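Local coordinates for protein D-alanine--D-alanine ligase (Acinetobacter baumannii ACICU, PDB 5D8D) that joins two D-alanine molecules into D-alanyl-D-alanine at the cost of ATP, supplying the dipeptide for peptidoglycan synthesis, at residues G8-L13 with S38-E43; T87-Q92 with V246-W251; I186-G191 with G252-M257. One frame throughout, in Å; residues are numbered along the deposited sequence.

Contact 1 (G8-L13 with S38-E43); sequences GKVAVL and SGVQAE
Val10 bonds to 38-43 from both its backbone polar atoms. Val10 N donates to Gln41 O at 3.0 Å, in an almost straight bond of 174°. Val10 O accepts Glu43 N at 3.1 Å, and Ala42 CA adds a CH···O contact to the same oxygen. Two residues on, Val12 N donates to Glu43 O at 2.9 Å. This is parallel pairing, with Val10 opposite Ala42 and Ala11 opposite Glu43. On the face of Val10 and Ala42 the packing is apolar. Val10 CG1 meets Val40 CG2 at 3.6 Å, the two side chains crossing at about a right angle. Val12 CG2 lies 4.2 Å from Ala42 CB. On the face of Lys9, Ala11 and Glu43 the charged side chains meet. The Lys9 chain bends at chi3 (82°) and again at chi4, and Lys9 NZ forms a long salt bridge of 4.0 Å to Glu43 OE1. The strands 9-13 and 41-45 are joined by helix 21-37 in a beta-alpha-beta unit of the N-terminal domain. Leu35 of that helix covers Val12, Val40 and Ala42. A Schellman motif with Gly39 as its C-prime residue ends the helix and turns the chain into strand 41-45. Glu43 OE1 also hydrogen-bonds to Tyr58 OH.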
loop_
_atom_site.group_PDB
_atom_site.type_symbol
_atom_site.label_atom_id
_atom_site.label_comp_id
_atom_site.label_asym_id
_atom_site.label_seq_id
_atom_site.Cartn_x
_atom_site.Cartn_y
_atom_site.Cartn_z
ATOM N N GLY A 8 7.892 -1.115 -29.084
ATOM C CA GLY A 8 9.258 -0.631 -28.890
ATOM C C GLY A 8 10.022 -1.624 -28.011
ATOM O O GLY A 8 9.793 -2.829 -28.119
ATOM N N LYS A 9 10.914 -1.138 -27.137
ATOM C CA LYS A 9 11.802 -2.046 -26.387
ATOM C C LYS A 9 11.095 -2.433 -25.119
ATOM O O LYS A 9 10.747 -1.552 -24.364
ATOM C CB LYS A 9 13.164 -1.438 -26.094
ATOM C CG LYS A 9 14.040 -1.323 -27.320
ATOM C CD LYS A 9 15.470 -0.908 -27.000
ATOM C CE LYS A 9 16.324 -2.090 -26.559
ATOM N NZ LYS A 9 17.351 -1.654 -25.568
ATOM N N VAL A 10 10.844 -3.740 -24.904
ATOM C CA VAL A 10 10.187 -4.170 -23.688
ATOM C C VAL A 10 11.119 -4.928 -22.810
ATOM O O VAL A 10 11.854 -5.758 -23.284
ATOM C CB VAL A 10 8.765 -4.794 -23.875
ATOM C CG1 VAL A 10 8.315 -4.866 -25.317
ATOM C CG2 VAL A 10 8.561 -6.068 -23.083
ATOM N N ALA A 11 11.081 -4.599 -21.510
ATOM C CA ALA A 11 11.830 -5.319 -20.494
ATOM C C ALA A 11 10.928 -6.313 -19.787
ATOM O O ALA A 11 9.908 -5.927 -19.237
ATOM C CB ALA A 11 12.414 -4.357 -19.484
ATOM N N VAL A 12 11.307 -7.584 -19.804
ATOM C CA VAL A 12 10.611 -8.603 -19.045
ATOM C C VAL A 12 11.363 -8.760 -17.737
ATOM O O VAL A 12 12.493 -9.280 -17.705
ATOM C CB VAL A 12 10.539 -9.911 -19.802
ATOM C CG1 VAL A 12 9.915 -10.994 -18.936
ATOM C CG2 VAL A 12 9.706 -9.701 -21.053
ATOM N N LEU A 13 10.715 -8.292 -16.676
ATOM C CA LEU A 13 11.317 -8.193 -15.365
ATOM C C LEU A 13 11.125 -9.535 -14.674
ATOM O O LEU A 13 9.994 -9.935 -14.445
ATOM C CB LEU A 13 10.669 -7.025 -14.570
ATOM C CG LEU A 13 11.299 -5.628 -14.269
ATOM C CD1 LEU A 13 12.570 -5.312 -14.994
ATOM C CD2 LEU A 13 10.308 -4.501 -14.472
ATOM N N SER A 38 5.991 -13.573 -30.938
ATOM C CA SER A 38 5.002 -12.594 -31.408
ATOM C C SER A 38 5.621 -11.349 -32.063
ATOM O O SER A 38 4.916 -10.390 -32.375
ATOM C CB SER A 38 4.083 -12.178 -30.264
ATOM O OG SER A 38 3.596 -13.292 -29.559
ATOM N N GLY A 39 6.935 -11.347 -32.249
ATOM C CA GLY A 39 7.630 -10.219 -32.876
ATOM C C GLY A 39 7.826 -8.993 -32.017
ATOM O O GLY A 39 8.224 -7.948 -32.558
ATOM N N VAL A 40 7.602 -9.089 -30.700
ATOM C CA VAL A 40 7.925 -7.951 -29.820
ATOM C C VAL A 40 9.403 -7.993 -29.420
ATOM O O VAL A 40 9.969 -9.056 -29.325
ATOM C CB VAL A 40 6.969 -7.706 -28.615
ATOM C CG1 VAL A 40 5.688 -8.513 -28.668
ATOM C CG2 VAL A 40 7.688 -7.843 -27.296
ATOM N N GLN A 41 10.023 -6.831 -29.262
ATOM C CA GLN A 41 11.456 -6.736 -28.947
ATOM C C GLN A 41 11.591 -6.857 -27.456
ATOM O O GLN A 41 11.752 -5.856 -26.789
ATOM C CB GLN A 41 12.083 -5.374 -29.314
ATOM C CG GLN A 41 12.263 -5.038 -30.775
ATOM C CD GLN A 41 12.765 -3.606 -30.919
ATOM O OE1 GLN A 41 13.848 -3.265 -30.427
ATOM N NE2 GLN A 41 11.953 -2.747 -31.537
ATOM N N ALA A 42 11.547 -8.071 -26.937
ATOM C CA ALA A 42 11.643 -8.301 -25.491
ATOM C C ALA A 42 13.071 -8.701 -25.076
ATOM O O ALA A 42 13.785 -9.343 -25.850
ATOM C CB ALA A 42 10.658 -9.365 -25.099
ATOM N N GLU A 43 13.469 -8.311 -23.861
ATOM C CA GLU A 43 14.759 -8.703 -23.266
ATOM C C GLU A 43 14.540 -8.998 -21.801
ATOM O O GLU A 43 13.865 -8.266 -21.093
ATOM C CB GLU A 43 15.822 -7.606 -23.419
ATOM C CG GLU A 43 15.971 -7.070 -24.842
ATOM C CD GLU A 43 17.032 -5.960 -25.010
ATOM O OE1 GLU A 43 17.411 -5.311 -24.011
ATOM O OE2 GLU A 43 17.489 -5.729 -26.167
#

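Contact 2 (T87-Q92 with V246-W251)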
loop_
_atom_site.group_PDB
_atom_site.type_symbol
_atom_site.label_atom_id
_atom_site.label_comp_id
_atom_site.label_asym_id
_atom_site.label_seq_id
_atom_site.Cartn_x
_atom_site.Cartn_y
_atom_site.Cartn_z
ATOM N N THR A 87 2.937 -3.470 -16.658
ATOM C CA THR A 87 1.775 -4.355 -16.619
ATOM C C THR A 87 1.245 -4.466 -15.191
ATOM O O THR A 87 1.972 -4.267 -14.246
ATOM C CB THR A 87 2.169 -5.761 -17.113
ATOM O OG1 THR A 87 3.323 -6.230 -16.403
ATOM C CG2 THR A 87 2.506 -5.728 -18.566
ATOM N N GLY A 88 -0.029 -4.791 -15.046
ATOM C CA GLY A 88 -0.581 -5.132 -13.760
ATOM C C GLY A 88 -0.917 -3.964 -12.858
ATOM O O GLY A 88 -1.114 -2.847 -13.325
ATOM N N THR A 89 -0.998 -4.254 -11.560
ATOM C CA THR A 89 -1.422 -3.305 -10.562
ATOM C C THR A 89 -0.353 -2.231 -10.224
ATOM O O THR A 89 0.844 -2.481 -10.335
ATOM C CB THR A 89 -1.866 -4.048 -9.299
ATOM O OG1 THR A 89 -2.896 -4.977 -9.640
ATOM C CG2 THR A 89 -2.404 -3.094 -8.273
ATOM N N GLY A 90 -0.801 -1.040 -9.806
ATOM C CA GLY A 90 0.115 0.077 -9.419
ATOM C C GLY A 90 0.708 -0.143 -8.038
ATOM O O GLY A 90 0.531 -1.195 -7.414
ATOM N N VAL A 91 1.375 0.886 -7.543
ATOM C CA VAL A 91 2.032 0.865 -6.220
ATOM C C VAL A 91 1.048 0.561 -5.109
ATOM O O VAL A 91 1.275 -0.339 -4.278
ATOM C CB VAL A 91 2.740 2.214 -5.910
ATOM C CG1 VAL A 91 3.499 2.149 -4.581
ATOM C CG2 VAL A 91 3.747 2.540 -7.010
ATOM N N GLN A 92 -0.027 1.331 -5.051
ATOM C CA GLN A 92 -0.961 1.171 -3.911
ATOM C C GLN A 92 -1.607 -0.240 -3.800
ATOM O O GLN A 92 -1.508 -0.952 -2.753
ATOM C CB GLN A 92 -2.044 2.239 -3.964
ATOM C CG GLN A 92 -2.990 2.135 -2.796
ATOM C CD GLN A 92 -3.993 3.232 -2.816
ATOM O OE1 GLN A 92 -4.809 3.324 -3.711
ATOM N NE2 GLN A 92 -3.925 4.083 -1.838
ATOM N N VAL A 246 -9.657 -3.189 -4.093
ATOM C CA VAL A 246 -8.302 -3.179 -3.593
ATOM C C VAL A 246 -7.444 -2.359 -4.559
ATOM O O VAL A 246 -6.287 -2.089 -4.262
ATOM C CB VAL A 246 -7.825 -4.627 -3.431
ATOM C CG1 VAL A 246 -7.288 -5.158 -4.757
ATOM C CG2 VAL A 246 -6.797 -4.734 -2.338
ATOM N N GLY A 247 -8.013 -1.961 -5.707
ATOM C CA GLY A 247 -7.310 -1.150 -6.689
ATOM C C GLY A 247 -6.429 -1.926 -7.675
ATOM O O GLY A 247 -5.521 -1.344 -8.271
ATOM N N ALA A 248 -6.697 -3.228 -7.872
ATOM C CA ALA A 248 -5.930 -4.037 -8.839
ATOM C C ALA A 248 -6.278 -3.606 -10.250
ATOM O O ALA A 248 -7.397 -3.134 -10.462
ATOM C CB ALA A 248 -6.207 -5.520 -8.660
ATOM N N GLU A 249 -5.346 -3.755 -11.199
ATOM C CA GLU A 249 -5.607 -3.370 -12.609
ATOM C C GLU A 249 -5.007 -4.383 -13.543
ATOM O O GLU A 249 -3.975 -4.975 -13.225
ATOM C CB GLU A 249 -4.975 -2.025 -12.981
ATOM C CG GLU A 249 -5.690 -0.766 -12.507
ATOM C CD GLU A 249 -4.888 0.475 -12.913
ATOM O OE1 GLU A 249 -4.989 0.901 -14.098
ATOM O OE2 GLU A 249 -4.106 0.992 -12.069
ATOM N N GLY A 250 -5.645 -4.552 -14.703
ATOM C CA GLY A 250 -5.095 -5.391 -15.771
ATOM C C GLY A 250 -5.313 -6.899 -15.609
ATOM O O GLY A 250 -6.192 -7.471 -16.203
ATOM N N TRP A 251 -4.507 -7.537 -14.807
ATOM C CA TRP A 251 -4.575 -8.948 -14.700
ATOM C C TRP A 251 -4.184 -9.341 -13.310
ATOM O O TRP A 251 -3.742 -8.525 -12.568
ATOM C CB TRP A 251 -3.669 -9.558 -15.762
ATOM C CG TRP A 251 -2.219 -9.483 -15.460
ATOM C CD1 TRP A 251 -1.458 -8.368 -15.322
ATOM C CD2 TRP A 251 -1.335 -10.599 -15.294
ATOM N NE1 TRP A 251 -0.152 -8.720 -15.067
ATOM C CE2 TRP A 251 -0.060 -10.084 -15.038
ATOM C CE3 TRP A 251 -1.509 -11.994 -15.335
ATOM C CZ2 TRP A 251 1.044 -10.912 -14.819
ATOM C CZ3 TRP A 251 -0.407 -12.823 -15.110
ATOM C CH2 TRP A 251 0.851 -12.275 -14.867
#
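Gly247 meets Thr89 first: Gly247 O lies 3.6 Å from the methyl Thr89 CG2. Gly247 closes helix 229-245 with a Schellman motif, and its positive phi turns the chain out along 87-90. The two backbones then run in nearly opposite directions, 167° apart. Ala248 packs on the hydroxyl of Thr89, with Ala248 CB 3.5 Å from Thr89 OG1. Glu249 makes the hydrogen bond of the contact. Glu249 N donates to Thr89 OG1 at 3.2 Å, with an angle of 157° at the hydrogen. Thr89 has CG2 anti to its backbone N and OG1 beside that N (chi1 -56°). This turns both branches toward 246-251, the methyl to Gly247 and the hydroxyl to Glu249. Glu249 O also takes a CH···O contact from Gly88 CA at 3.4 Å. Trp251 CG sits between the backbone N and the carbonyl carbon, which brings the indole edge to Gly88, with Trp251 CD1 3.7 Å from Gly88 CA. Ile299 of helix 292-301 touches both Trp251 and Thr87, while Gln92 makes weak hydrogen bonds to the second subunit. The arrangement is loop-on-loop packing between the N-terminal domain and the ATP-grasp region, with the side chain of Trp251 about 7 Å from that of Asn270, a predicted magnesium ligand.

Contact 3 (I186-G191 with G252-M257)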
loop_
_atom_site.group_PDB
_atom_site.type_symbol
_atom_site.label_atom_id
_atom_site.label_comp_id
_atom_site.label_asym_id
_atom_site.label_seq_id
_atom_site.Cartn_x
_atom_site.Cartn_y
_atom_site.Cartn_z
ATOM N N ILE A 186 -10.159 -16.973 -9.542
ATOM C CA ILE A 186 -10.790 -16.225 -10.628
ATOM C C ILE A 186 -9.709 -15.335 -11.182
ATOM O O ILE A 186 -9.251 -14.461 -10.497
ATOM C CB ILE A 186 -11.977 -15.436 -10.090
ATOM C CG1 ILE A 186 -12.993 -16.442 -9.570
ATOM C CG2 ILE A 186 -12.574 -14.557 -11.186
ATOM C CD1 ILE A 186 -12.792 -16.879 -8.141
ATOM N N SER A 187 -9.301 -15.590 -12.407
ATOM C CA SER A 187 -8.213 -14.870 -13.036
ATOM C C SER A 187 -8.742 -13.636 -13.717
ATOM O O SER A 187 -9.909 -13.558 -14.034
ATOM C CB SER A 187 -7.517 -15.761 -14.066
ATOM O OG SER A 187 -6.967 -16.917 -13.457
ATOM N N PHE A 188 -7.867 -12.674 -13.975
ATOM C CA PHE A 188 -8.307 -11.428 -14.591
ATOM C C PHE A 188 -7.463 -11.122 -15.795
ATOM O O PHE A 188 -6.278 -11.381 -15.793
ATOM C CB PHE A 188 -8.303 -10.265 -13.560
ATOM C CG PHE A 188 -9.512 -10.257 -12.663
ATOM C CD1 PHE A 188 -9.569 -11.091 -11.557
ATOM C CD2 PHE A 188 -10.616 -9.468 -12.966
ATOM C CE1 PHE A 188 -10.688 -11.147 -10.756
ATOM C CE2 PHE A 188 -11.751 -9.503 -12.154
ATOM C CZ PHE A 188 -11.771 -10.340 -11.033
ATOM N N LEU A 189 -8.110 -10.612 -16.822
ATOM C CA LEU A 189 -7.449 -10.119 -17.998
ATOM C C LEU A 189 -8.204 -8.929 -18.544
ATOM O O LEU A 189 -9.403 -8.924 -18.576
ATOM C CB LEU A 189 -7.332 -11.197 -19.050
ATOM C CG LEU A 189 -6.610 -10.770 -20.311
ATOM C CD1 LEU A 189 -5.178 -10.442 -20.047
ATOM C CD2 LEU A 189 -6.698 -11.825 -21.369
ATOM N N ASN A 190 -7.458 -7.922 -18.965
ATOM C CA ASN A 190 -7.971 -6.582 -19.299
ATOM C C ASN A 190 -9.048 -6.083 -18.326
ATOM O O ASN A 190 -10.163 -5.704 -18.687
ATOM C CB ASN A 190 -8.369 -6.540 -20.764
ATOM C CG ASN A 190 -7.192 -6.895 -21.688
ATOM O OD1 ASN A 190 -6.010 -6.712 -21.331
ATOM N ND2 ASN A 190 -7.507 -7.413 -22.869
ATOM N N GLY A 191 -8.674 -6.154 -17.058
ATOM C CA GLY A 191 -9.534 -5.784 -15.958
ATOM C C GLY A 191 -10.732 -6.657 -15.689
ATOM O O GLY A 191 -11.422 -6.389 -14.724
ATOM N N GLY A 252 -4.381 -10.596 -12.967
ATOM C CA GLY A 252 -4.265 -11.072 -11.598
ATOM C C GLY A 252 -5.306 -12.143 -11.275
ATOM O O GLY A 252 -6.116 -12.538 -12.124
ATOM N N ARG A 253 -5.279 -12.602 -10.039
ATOM C CA ARG A 253 -6.185 -13.635 -9.568
ATOM C C ARG A 253 -6.777 -13.193 -8.241
ATOM O O ARG A 253 -6.064 -12.576 -7.423
ATOM C CB ARG A 253 -5.430 -14.919 -9.320
ATOM C CG ARG A 253 -4.930 -15.648 -10.559
ATOM C CD ARG A 253 -4.010 -16.825 -10.186
ATOM N NE ARG A 253 -4.570 -17.559 -9.060
ATOM C CZ ARG A 253 -3.891 -18.210 -8.125
ATOM N NH1 ARG A 253 -2.562 -18.299 -8.167
ATOM N NH2 ARG A 253 -4.570 -18.811 -7.137
ATOM N N ILE A 254 -8.056 -13.515 -8.035
ATOM C CA ILE A 254 -8.666 -13.477 -6.726
ATOM C C ILE A 254 -8.958 -14.898 -6.328
ATOM O O ILE A 254 -9.539 -15.652 -7.116
ATOM C CB ILE A 254 -10.005 -12.757 -6.776
ATOM C CG1 ILE A 254 -9.814 -11.309 -7.284
ATOM C CG2 ILE A 254 -10.696 -12.813 -5.408
ATOM C CD1 ILE A 254 -9.405 -10.303 -6.238
ATOM N N ASP A 255 -8.602 -15.275 -5.111
ATOM C CA ASP A 255 -9.017 -16.579 -4.575
ATOM C C ASP A 255 -10.236 -16.444 -3.676
ATOM O O ASP A 255 -10.388 -15.461 -2.926
ATOM C CB ASP A 255 -7.904 -17.214 -3.790
ATOM C CG ASP A 255 -6.725 -17.627 -4.668
ATOM O OD1 ASP A 255 -6.810 -17.628 -5.936
ATOM O OD2 ASP A 255 -5.692 -17.962 -4.047
ATOM N N ALA A 256 -11.106 -17.438 -3.739
ATOM C CA ALA A 256 -12.340 -17.401 -2.958
ATOM C C ALA A 256 -12.760 -18.806 -2.527
ATOM O O ALA A 256 -12.279 -19.804 -3.064
ATOM C CB ALA A 256 -13.437 -16.719 -3.757
ATOM N N MET A 257 -13.625 -18.847 -1.524
ATOM C CA MET A 257 -14.237 -20.062 -0.985
ATOM C C MET A 257 -15.744 -20.068 -1.310
ATOM O O MET A 257 -16.381 -19.017 -1.277
ATOM C CB MET A 257 -14.064 -20.043 0.530
ATOM C CG MET A 257 -13.724 -21.371 1.151
ATOM S SD MET A 257 -12.048 -21.890 0.766
ATOM C CE MET A 257 -11.589 -22.790 2.264
#
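Ile186 and Ile254 form an antiparallel hydrogen-bonded pair. Ile186 N donates to Ile254 O at 2.8 Å, and Ile254 N donates back to Ile186 O at 2.9 Å. The ladder is less regular at Phe188 and Gly252, where both backbone bonds are weak. Phe188 and the two isoleucines share one face of the sheet. Phe188 CG lies beside the backbone N, anti to the carbonyl carbon (chi1 -80°), which turns the ring edge to Gly252 O. Phe188 CE1 touches Ile254 CG1 at 3.6 Å, the side chains passing at a slant. Ile186 CG1 has the same setting (chi1 -63°), and Ile186 CD1 reaches Ile254 O at 3.6 Å and Ala256 CB at 4.4 Å. The other face carries Ser187 and Arg253, a non-hydrogen-bonded pair. The buried Ser187 OG packs on Arg253 CG at 3.8 Å and has no polar partner in the model. Arg253 kinks at chi3 (43°) and brings NH2 to Asp255 OD1 at 2.8 Å, a salt bridge whose hydrogen bond is bent and weak. Thr185 OG1 binds both Arg253 NE and Asp255 OD1. Asp255 is a predicted magnesium ligand and Thr185 a predicted ATP-site residue. Strands 181-189 and 252-259 are the inner pair of a four-stranded antiparallel sheet of the ATP-grasp region, flanked by 192-198 and 264-270. Helix 229-245 covers the Phe188 face, where Phe243 stacks on the Phe188 ring.

Contact 1 lies in the parallel sheet of the N-terminal domain and closes before the other two open. Contacts 2 and 3 interlock along the chain, their segments alternating in sequence. Segment 246-251 leads directly into strand 252-259, so the loop that meets the N-terminal domain continues into the antiparallel sheet that carries the predicted magnesium ligands. The centres of contacts 2 and 3 are about 12 Å apart. They touch where Gly191 N lies 2.9 Å from Gly250 O, a probable hydrogen bond. Contact 1 is farther off, its centre about 21 Å from contact 2 and 25 Å from contact 3. Contacts 1 and 2 do not touch, their nearest atoms being about 7 Å apart.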